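Local structure of HMG box-containing protein 1 (Homo sapiens, 3QVE) at residues Ser6-Cys11 with Asp33-Glu38; Ser67-Glu72 with Thr90-Leu95; Leu77-Gly82 with His97-Lys102. The protein represses transcription by binding target-gene promoters, with roles in the cell cycle and the Wnt pathway, and is represented here by its AXH domain. One frame throughout, in Å; residues are numbered along the deposited sequence. Where two conformers were deposited one is given.

All three contacts lie within the AXH domain but at different depths. Contact 3 is core, with all its touching residues buried; it joins the six-stranded antiparallel sheet to the edge of the three-stranded one by hydrocarbon alone. Contact 1, partly buried, holds the N-terminal loop to helix 31-37 through an aromatic pair. Contact 2 is a surface contact within the larger sheet, and its chemistry is that of charged and hydroxyl groups. Contacts 2 and 3 share that sheet: strand 72-80 runs through both, and V91 N lies 2.9 Å from L77 O. Contact 1 reaches contact 3 where C11 SG packs 4.1 Å from F99 CD1.

Contact 1. Residues Ser6-Cys11 with Asp33-Glu38; sequences STVWHC and DFARAE
W9 presents the face of its indole to the edge of the F34 phenyl ring, a T-shaped (edge-to-face) stack. The evidence is threefold: the planes stand at 77°, the centroids of the indole five-membered ring and the phenyl ring are 5.0 Å apart, and a single corner of the phenyl, F34 CE2, sits over the middle of that five-membered ring. From there it is almost equally far from all the atoms beneath it, the shortest approach being 3.7 Å to W9 CE2. The opposite face of the indole carries CB of H10, 3.6 Å above the plane and displaced toward the rim, so the ring is held between its own chain neighbour and the helix. Both aromatic side chains leave their backbones with CG anti to N (chi1 173° for W9, 174° for F34), which carries each ring out across the gap between loop and helix. Beside the stack, V8 CG1 meets A35 CB at 3.8 Å, methyl against methyl. V8 and W9 both face F12 in a classic beta bulge, consistent with two successive side chains turning to the same helix. W9 and F34 both also rest on L18, so loop, helix 31-37 and strand 17-20 meet at one place. With an alanine here instead of W9, the F34 edge would probably lose its aromatic partner and a gap would open between loop and helix. No hydrogen bond links the two segments, which bury 176 Å² between them. Cohesion is therefore probably owed to apolar contact and to the weak attraction of the C-H at F34 CE2 for the indole pi cloud, an edge-to-face attraction that the near-perpendicular planes favour.

Contact 2. Residues Ser67-Glu72 with Thr90-Leu95; sequences SVSFGE and TVECKL
The carboxylates of E72 and E92 are the flat groups of this contact, and each is approached at its OE1 oxygen. K94 NZ lies beyond that end of the E72 carboxylate and out of its plane. S69 comes in beyond the OE1 end of the E92 carboxylate and tilted from its plane, S69 OG 3.7 Å from E92 OE1. The motif is a two-residue beta-hairpin with a type I' turn from S69 to E72, joining strands 59-69 and 72-80 of the AXH domain's six-stranded antiparallel sheet. Its closing pair is hydrogen-bonded in both directions, S69 N giving to E72 O at 2.8 Å and E72 N to S69 O at 3.0 Å. The positive phi angles of F70 and G71 belong to this turn type. Strand 89-94 lies on the other flank of strand 72-80, so S69 and E92 come from strands that are not neighbours in the sheet. They meet across the middle strand, where E92 also rests on V74. Reaching that far depends on E92 being stretched out, with CG anti to the backbone N (chi1 -175°) and the chain extended beyond. K94, in contrast, is bent at chi2 (-55°) and again at chi4, which brings its end toward the hairpin. There it forms a salt bridge with E72, a long one at 3.8 Å between E72 OE1 and K94 NZ. E72 OE1 and E92 OE2 are 6.8 Å apart, not in contact, so K94 probably has more influence on E72 than the second carboxylate does. No hydrogen bond crosses between the segments. The E72-K94 approach is closest through carbon: E72 OE1 lies 3.5 Å from K94 CE, nearer than to the nitrogen that carries the charge.

Contact 3. Residues Leu77-Gly82 with His97-Lys102; sequences LTFDPG and HPFYVK. With EDO (1,2-ethanediol), chain I.
F99 reaches from its strand toward L77 and F79, and its side chain can be followed outward atom by atom. At CB the chain turns so that CG is anti to the carbonyl carbon (chi1 -64°), directing the phenyl at strand 72-80. Along one side of the ring CD1 packs against C11 SG, and the next carbon, F99 CE1, meets F79 CZ at 4.0 Å; these two rings meet obliquely. At the tip, F99 CZ touches L77 CD1 at 3.7 Å, the two side chains arriving from opposite directions. One face of the ring carries H97 ND1, 3.5 Å above the plane and offset toward the rim. That imidazole is tethered by H97 ND1 donating to P98 O at 3.0 Å, a bent bond (134°) from above the carbonyl plane.

Farther along, D80 OD1 accepts from G82 N at 2.9 Å in an Asx turn at the end of the strand, and a 1,2-ethanediol, probably from the crystallisation liquor, donates from O2 to D80 O at 2.9 Å.

In the fold, F99 comes from strand 98-101, an outer strand of the three-stranded sheet. L77 and F79 come from strand 72-80 of the larger sheet, flanked by strands 59-69 and 89-94, which supply L59, L61, V91 and C93 around them.

Contact 1. Residues Ser6-Cys11 with Asp33-Glu38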
loop_
_atom_site.group_PDB
_atom_site.type_symbol
_atom_site.label_atom_id
_atom_site.label_comp_id
_atom_site.label_asym_id
_atom_site.label_seq_id
_atom_site.Cartn_x
_atom_site.Cartn_y
_atom_site.Cartn_z
ATOM N N SER A 6 -6.105 8.548 -7.091
ATOM C CA SER A 6 -6.371 7.472 -8.032
ATOM C C SER A 6 -5.488 6.268 -7.715
ATOM O O SER A 6 -4.273 6.312 -7.831
ATOM C CB SER A 6 -6.137 7.945 -9.461
ATOM O OG SER A 6 -6.547 6.956 -10.379
ATOM N N THR A 7 -6.117 5.189 -7.308
ATOM C CA THR A 7 -5.426 3.973 -6.936
ATOM C C THR A 7 -5.465 2.987 -8.084
ATOM O O THR A 7 -6.394 3.007 -8.883
ATOM C CB THR A 7 -6.083 3.357 -5.715
ATOM O OG1 THR A 7 -7.490 3.249 -5.954
ATOM C CG2 THR A 7 -5.848 4.238 -4.481
ATOM N N VAL A 8 -4.459 2.128 -8.170
ATOM C CA VAL A 8 -4.424 1.107 -9.215
ATOM C C VAL A 8 -5.024 -0.206 -8.719
ATOM O O VAL A 8 -5.808 -0.827 -9.402
ATOM C CB VAL A 8 -2.973 0.869 -9.690
ATOM C CG1 VAL A 8 -2.937 -0.283 -10.765
ATOM C CG2 VAL A 8 -2.442 2.145 -10.294
ATOM N N TRP A 9 -4.635 -0.631 -7.529
ATOM C CA TRP A 9 -5.111 -1.881 -6.931
ATOM C C TRP A 9 -5.030 -1.720 -5.412
ATOM O O TRP A 9 -4.002 -1.254 -4.897
ATOM C CB TRP A 9 -4.252 -3.092 -7.366
ATOM C CG TRP A 9 -4.657 -4.281 -6.620
ATOM C CD1 TRP A 9 -5.785 -5.057 -6.861
ATOM C CD2 TRP A 9 -4.032 -4.839 -5.452
ATOM N NE1 TRP A 9 -5.868 -6.042 -5.929
ATOM C CE2 TRP A 9 -4.832 -5.929 -5.040
ATOM C CE3 TRP A 9 -2.880 -4.537 -4.730
ATOM C CZ2 TRP A 9 -4.500 -6.728 -3.964
ATOM C CZ3 TRP A 9 -2.549 -5.336 -3.629
ATOM C CH2 TRP A 9 -3.357 -6.410 -3.262
ATOM N N HIS A 10 -6.105 -2.072 -4.711
ATOM C CA HIS A 10 -6.211 -1.865 -3.264
ATOM C C HIS A 10 -5.952 -0.374 -3.007
ATOM O O HIS A 10 -6.442 0.447 -3.771
ATOM C CB HIS A 10 -5.242 -2.771 -2.513
ATOM C CG HIS A 10 -5.531 -2.935 -1.054
ATOM N ND1 HIS A 10 -5.191 -1.990 -0.094
ATOM C CD2 HIS A 10 -6.092 -3.970 -0.381
ATOM C CE1 HIS A 10 -5.538 -2.444 1.093
ATOM N NE2 HIS A 10 -6.077 -3.642 0.946
ATOM N N CYS A 11 -5.162 -0.009 -1.994
ATOM C CA CYS A 11 -4.858 1.412 -1.728
ATOM C C CYS A 11 -3.631 1.927 -2.496
ATOM O O CYS A 11 -3.198 3.044 -2.285
ATOM C CB CYS A 11 -4.575 1.596 -0.236
ATOM S SG CYS A 11 -3.075 0.822 0.372
ATOM N N ASP A 33 0.724 -3.795 -14.046
ATOM C CA ASP A 33 0.850 -5.098 -14.746
ATOM C C ASP A 33 0.019 -6.132 -13.971
ATOM O O ASP A 33 -0.751 -6.888 -14.548
ATOM C CB ASP A 33 2.317 -5.511 -14.832
ATOM C CG ASP A 33 3.128 -4.669 -15.829
ATOM O OD1 ASP A 33 2.546 -3.797 -16.501
ATOM O OD2 ASP A 33 4.357 -4.883 -15.943
ATOM N N PHE A 34 0.118 -6.109 -12.649
ATOM C CA PHE A 34 -0.680 -6.986 -11.794
ATOM C C PHE A 34 -2.176 -6.768 -11.964
ATOM O O PHE A 34 -2.926 -7.720 -12.150
ATOM C CB PHE A 34 -0.278 -6.797 -10.321
ATOM C CG PHE A 34 -1.145 -7.555 -9.353
ATOM C CD1 PHE A 34 -0.943 -8.901 -9.143
ATOM C CD2 PHE A 34 -2.182 -6.924 -8.685
ATOM C CE1 PHE A 34 -1.743 -9.623 -8.238
ATOM C CE2 PHE A 34 -2.987 -7.618 -7.796
ATOM C CZ PHE A 34 -2.760 -8.973 -7.567
ATOM N N ALA A 35 -2.616 -5.514 -11.919
ATOM C CA ALA A 35 -4.036 -5.203 -11.958
ATOM C C ALA A 35 -4.598 -5.610 -13.334
ATOM O O ALA A 35 -5.748 -6.035 -13.429
ATOM C CB ALA A 35 -4.278 -3.709 -11.686
ATOM N N ARG A 36 -3.811 -5.449 -14.392
ATOM C CA ARG A 36 -4.257 -5.867 -15.725
ATOM C C ARG A 36 -4.366 -7.398 -15.779
ATOM O O ARG A 36 -5.346 -7.897 -16.294
ATOM C CB ARG A 36 -3.367 -5.365 -16.862
ATOM C CG ARG A 36 -3.592 -6.104 -18.225
ATOM N N ALA A 37 -3.385 -8.113 -15.223
ATOM C CA ALA A 37 -3.393 -9.580 -15.176
ATOM C C ALA A 37 -4.557 -10.155 -14.345
ATOM O O ALA A 37 -5.068 -11.224 -14.681
ATOM C CB ALA A 37 -2.033 -10.130 -14.682
ATOM N N GLU A 38 -4.967 -9.465 -13.280
ATOM C CA GLU A 38 -6.181 -9.813 -12.525
ATOM C C GLU A 38 -7.425 -9.454 -13.348
ATOM O O GLU A 38 -7.324 -8.786 -14.369
ATOM C CB GLU A 38 -6.209 -9.071 -11.184
ATOM C CG GLU A 38 -5.089 -9.477 -10.239
ATOM C CD GLU A 38 -5.449 -10.634 -9.326
ATOM O OE1 GLU A 38 -6.463 -10.520 -8.612
ATOM O OE2 GLU A 38 -4.712 -11.640 -9.296
#

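Contact 2. Residues Ser67-Glu72 with Thr90-Leu95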
loop_
_atom_site.group_PDB
_atom_site.type_symbol
_atom_site.label_atom_id
_atom_site.label_comp_id
_atom_site.label_asym_id
_atom_site.label_seq_id
_atom_site.Cartn_x
_atom_site.Cartn_y
_atom_site.Cartn_z
ATOM N N SER A 67 15.163 2.457 0.717
ATOM C CA SER A 67 16.171 1.913 -0.188
ATOM C C SER A 67 16.306 2.846 -1.384
ATOM O O SER A 67 15.568 3.803 -1.503
ATOM C CB SER A 67 15.672 0.535 -0.658
ATOM O OG SER A 67 16.725 -0.201 -1.187
ATOM N N VAL A 68 17.236 2.544 -2.276
ATOM C CA VAL A 68 17.362 3.236 -3.552
ATOM C C VAL A 68 17.205 2.213 -4.684
ATOM O O VAL A 68 17.784 1.145 -4.639
ATOM C CB VAL A 68 18.697 3.951 -3.645
ATOM C CG1 VAL A 68 18.844 4.645 -4.997
ATOM C CG2 VAL A 68 18.809 4.990 -2.485
ATOM N N SER A 69 16.382 2.545 -5.675
ATOM C CA SER A 69 16.146 1.703 -6.839
ATOM C C SER A 69 16.249 2.584 -8.060
ATOM O O SER A 69 15.478 3.527 -8.220
ATOM C CB SER A 69 14.746 1.085 -6.778
ATOM O OG SER A 69 14.377 0.414 -7.978
ATOM N N PHE A 70 17.221 2.283 -8.905
ATOM C CA PHE A 70 17.427 3.003 -10.135
ATOM C C PHE A 70 17.449 4.516 -9.908
ATOM O O PHE A 70 16.753 5.282 -10.571
ATOM C CB PHE A 70 16.370 2.555 -11.155
ATOM C CG PHE A 70 16.555 1.132 -11.591
ATOM C CD1 PHE A 70 17.597 0.796 -12.453
ATOM C CD2 PHE A 70 15.697 0.130 -11.133
ATOM C CE1 PHE A 70 17.795 -0.521 -12.869
ATOM C CE2 PHE A 70 15.895 -1.210 -11.551
ATOM C CZ PHE A 70 16.914 -1.520 -12.402
ATOM N N GLY A 71 18.260 4.926 -8.939
ATOM C CA GLY A 71 18.438 6.346 -8.656
ATOM C C GLY A 71 17.349 7.013 -7.830
ATOM O O GLY A 71 17.487 8.180 -7.457
ATOM N N GLU A 72 16.276 6.281 -7.516
ATOM C CA GLU A 72 15.162 6.816 -6.777
ATOM C C GLU A 72 15.050 6.235 -5.391
ATOM O O GLU A 72 15.096 5.021 -5.205
ATOM C CB GLU A 72 13.858 6.488 -7.489
ATOM C CG GLU A 72 13.663 7.249 -8.765
ATOM C CD GLU A 72 12.199 7.266 -9.172
ATOM O OE1 GLU A 72 11.304 6.877 -8.355
ATOM O OE2 GLU A 72 11.962 7.679 -10.327
ATOM N N THR A 90 4.733 -7.759 0.453
ATOM C CA THR A 90 5.757 -6.715 0.524
ATOM C C THR A 90 5.578 -5.832 -0.706
ATOM O O THR A 90 5.294 -6.329 -1.795
ATOM C CB THR A 90 7.181 -7.307 0.597
ATOM O OG1 THR A 90 7.241 -8.133 1.770
ATOM C CG2 THR A 90 8.263 -6.190 0.722
ATOM N N VAL A 91 5.698 -4.520 -0.522
ATOM C CA VAL A 91 5.565 -3.586 -1.616
ATOM C C VAL A 91 6.752 -2.656 -1.628
ATOM O O VAL A 91 7.406 -2.448 -0.597
ATOM C CB VAL A 91 4.246 -2.718 -1.541
ATOM C CG1 VAL A 91 3.019 -3.593 -1.324
ATOM C CG2 VAL A 91 4.335 -1.671 -0.488
ATOM N N GLU A 92 7.035 -2.110 -2.805
ATOM C CA GLU A 92 7.906 -0.958 -2.951
ATOM C C GLU A 92 7.031 0.211 -3.356
ATOM O O GLU A 92 6.233 0.078 -4.275
ATOM C CB GLU A 92 8.928 -1.212 -4.034
ATOM C CG GLU A 92 9.973 -0.147 -4.198
ATOM C CD GLU A 92 10.582 -0.165 -5.580
ATOM O OE1 GLU A 92 11.666 -0.783 -5.704
ATOM O OE2 GLU A 92 9.989 0.425 -6.530
ATOM N N CYS A 93 7.125 1.341 -2.667
ATOM C CA CYS A 93 6.291 2.483 -3.039
ATOM C C CYS A 93 7.082 3.774 -2.900
ATOM O O CYS A 93 8.148 3.801 -2.313
ATOM C CB CYS A 93 5.036 2.481 -2.195
ATOM S SG CYS A 93 5.333 2.861 -0.540
ATOM N N LYS A 94 6.569 4.852 -3.469
ATOM C CA LYS A 94 7.228 6.150 -3.354
ATOM C C LYS A 94 7.142 6.690 -1.915
ATOM O O LYS A 94 6.236 6.330 -1.176
ATOM C CB LYS A 94 6.620 7.151 -4.337
ATOM C CG LYS A 94 6.613 6.719 -5.786
ATOM C CD LYS A 94 8.001 6.333 -6.298
ATOM C CE LYS A 94 7.983 5.819 -7.753
ATOM N NZ LYS A 94 8.421 4.424 -7.843
ATOM N N LEU A 95 8.085 7.552 -1.539
ATOM C CA LEU A 95 8.155 8.091 -0.173
ATOM C C LEU A 95 6.918 8.875 0.197
ATOM O O LEU A 95 6.571 8.927 1.359
ATOM C CB LEU A 95 9.366 8.998 -0.000
ATOM C CG LEU A 95 10.785 8.510 -0.246
ATOM C CD1 LEU A 95 11.872 9.538 0.254
ATOM C CD2 LEU A 95 11.016 7.183 0.399
#

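Contact 3. Residues Leu77-Gly82 with His97-Lys102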
loop_
_atom_site.group_PDB
_atom_site.type_symbol
_atom_site.label_atom_id
_atom_site.label_comp_id
_atom_site.label_asym_id
_atom_site.label_seq_id
_atom_site.Cartn_x
_atom_site.Cartn_y
_atom_site.Cartn_z
ATOM N N LEU A 77 7.881 -2.053 2.277
ATOM C CA LEU A 77 6.942 -2.252 3.391
ATOM C C LEU A 77 6.381 -3.628 3.371
ATOM O O LEU A 77 6.075 -4.133 2.293
ATOM C CB LEU A 77 5.757 -1.290 3.241
ATOM C CG LEU A 77 6.026 0.179 2.998
ATOM C CD1 LEU A 77 4.698 0.956 2.670
ATOM C CD2 LEU A 77 6.782 0.746 4.272
ATOM N N THR A 78 6.126 -4.211 4.547
ATOM C CA THR A 78 5.507 -5.544 4.593
ATOM C C THR A 78 4.234 -5.437 5.377
ATOM O O THR A 78 4.193 -4.852 6.458
ATOM C CB THR A 78 6.447 -6.616 5.202
ATOM O OG1 THR A 78 7.536 -6.806 4.307
ATOM C CG2 THR A 78 5.710 -7.995 5.388
ATOM N N PHE A 79 3.184 -5.993 4.798
ATOM C CA PHE A 79 1.819 -5.875 5.302
ATOM C C PHE A 79 1.214 -7.254 5.586
ATOM O O PHE A 79 1.513 -8.216 4.887
ATOM C CB PHE A 79 0.921 -5.241 4.250
ATOM C CG PHE A 79 1.166 -3.782 4.034
ATOM C CD1 PHE A 79 0.692 -2.844 4.927
ATOM C CD2 PHE A 79 1.783 -3.338 2.872
ATOM C CE1 PHE A 79 0.886 -1.484 4.715
ATOM C CE2 PHE A 79 1.984 -1.976 2.661
ATOM C CZ PHE A 79 1.548 -1.067 3.579
ATOM N N ASP A 80 0.325 -7.307 6.573
ATOM C CA ASP A 80 -0.419 -8.500 6.956
ATOM C C ASP A 80 -1.916 -8.309 6.697
ATOM O O ASP A 80 -2.538 -7.425 7.319
ATOM C CB ASP A 80 -0.149 -8.752 8.435
ATOM C CG ASP A 80 -0.766 -10.049 8.951
ATOM O OD1 ASP A 80 -1.485 -10.666 8.192
ATOM O OD2 ASP A 80 -0.496 -10.452 10.103
ATOM N N PRO A 81 -2.526 -9.124 5.806
ATOM C CA PRO A 81 -3.952 -8.993 5.542
ATOM C C PRO A 81 -4.863 -9.638 6.559
ATOM O O PRO A 81 -6.072 -9.512 6.436
ATOM C CB PRO A 81 -4.126 -9.713 4.220
ATOM C CG PRO A 81 -3.111 -10.781 4.282
ATOM C CD PRO A 81 -1.928 -10.149 4.933
ATOM N N GLY A 82 -4.305 -10.335 7.532
ATOM C CA GLY A 82 -5.090 -10.862 8.651
ATOM C C GLY A 82 -5.495 -12.335 8.541
ATOM O O GLY A 82 -6.182 -12.817 9.410
ATOM N N HIS A 97 3.797 8.168 -0.734
ATOM C CA HIS A 97 2.578 7.330 -0.796
ATOM C C HIS A 97 1.725 7.559 0.476
ATOM O O HIS A 97 2.205 7.391 1.591
ATOM C CB HIS A 97 2.931 5.835 -0.929
ATOM C CG HIS A 97 1.838 5.000 -1.503
ATOM N ND1 HIS A 97 0.643 4.792 -0.855
ATOM C CD2 HIS A 97 1.743 4.352 -2.692
ATOM C CE1 HIS A 97 -0.146 4.044 -1.614
ATOM N NE2 HIS A 97 0.502 3.754 -2.728
ATOM N N PRO A 98 0.459 7.971 0.304
ATOM C CA PRO A 98 -0.460 8.141 1.439
ATOM C C PRO A 98 -1.203 6.857 1.791
ATOM O O PRO A 98 -1.382 5.987 0.928
ATOM C CB PRO A 98 -1.445 9.164 0.915
ATOM C CG PRO A 98 -1.556 8.844 -0.551
ATOM C CD PRO A 98 -0.172 8.354 -0.962
ATOM N N PHE A 99 -1.574 6.714 3.058
ATOM C CA PHE A 99 -2.304 5.539 3.522
ATOM C C PHE A 99 -3.446 6.046 4.375
ATOM O O PHE A 99 -3.259 7.003 5.124
ATOM C CB PHE A 99 -1.408 4.624 4.336
ATOM C CG PHE A 99 -0.290 4.053 3.545
ATOM C CD1 PHE A 99 -0.510 2.960 2.700
ATOM C CD2 PHE A 99 0.955 4.685 3.540
ATOM C CE1 PHE A 99 0.508 2.429 1.940
ATOM C CE2 PHE A 99 1.962 4.178 2.775
ATOM C CZ PHE A 99 1.741 3.037 1.965
ATOM N N TYR A 100 -4.602 5.412 4.245
ATOM C CA TYR A 100 -5.760 5.784 5.020
ATOM C C TYR A 100 -5.862 4.780 6.139
ATOM O O TYR A 100 -6.243 3.629 5.904
ATOM C CB TYR A 100 -7.023 5.877 4.172
ATOM C CG TYR A 100 -8.121 6.608 4.953
ATOM C CD1 TYR A 100 -8.213 7.996 4.952
ATOM C CD2 TYR A 100 -9.004 5.899 5.748
ATOM C CE1 TYR A 100 -9.207 8.676 5.718
ATOM C CE2 TYR A 100 -9.984 6.546 6.500
ATOM C CZ TYR A 100 -10.082 7.924 6.481
ATOM O OH TYR A 100 -11.066 8.517 7.222
ATOM N N VAL A 101 -5.475 5.205 7.344
ATOM C CA VAL A 101 -5.300 4.297 8.462
ATOM C C VAL A 101 -6.574 4.242 9.275
ATOM O O VAL A 101 -7.099 5.278 9.635
ATOM C CB VAL A 101 -4.118 4.714 9.320
ATOM C CG1 VAL A 101 -4.023 3.826 10.557
ATOM C CG2 VAL A 101 -2.838 4.675 8.439
ATOM N N LYS A 102 -7.062 3.031 9.534
ATOM C CA LYS A 102 -8.256 2.804 10.363
ATOM C C LYS A 102 -8.096 3.475 11.719
ATOM O O LYS A 102 -7.067 3.318 12.358
ATOM C CB LYS A 102 -8.477 1.311 10.574
ATOM C CG LYS A 102 -9.878 0.894 11.001
ATOM C CD LYS A 102 -9.936 -0.614 11.204
ATOM C CE LYS A 102 -11.365 -1.144 11.116
ATOM N NZ LYS A 102 -12.267 -0.434 12.050
HETATM C C1 EDO I . -6.975 -6.422 9.114
HETATM O O1 EDO I . -7.324 -7.782 9.385
HETATM C C2 EDO I . -5.574 -6.184 9.642
HETATM O O2 EDO I . -4.764 -7.291 9.232
#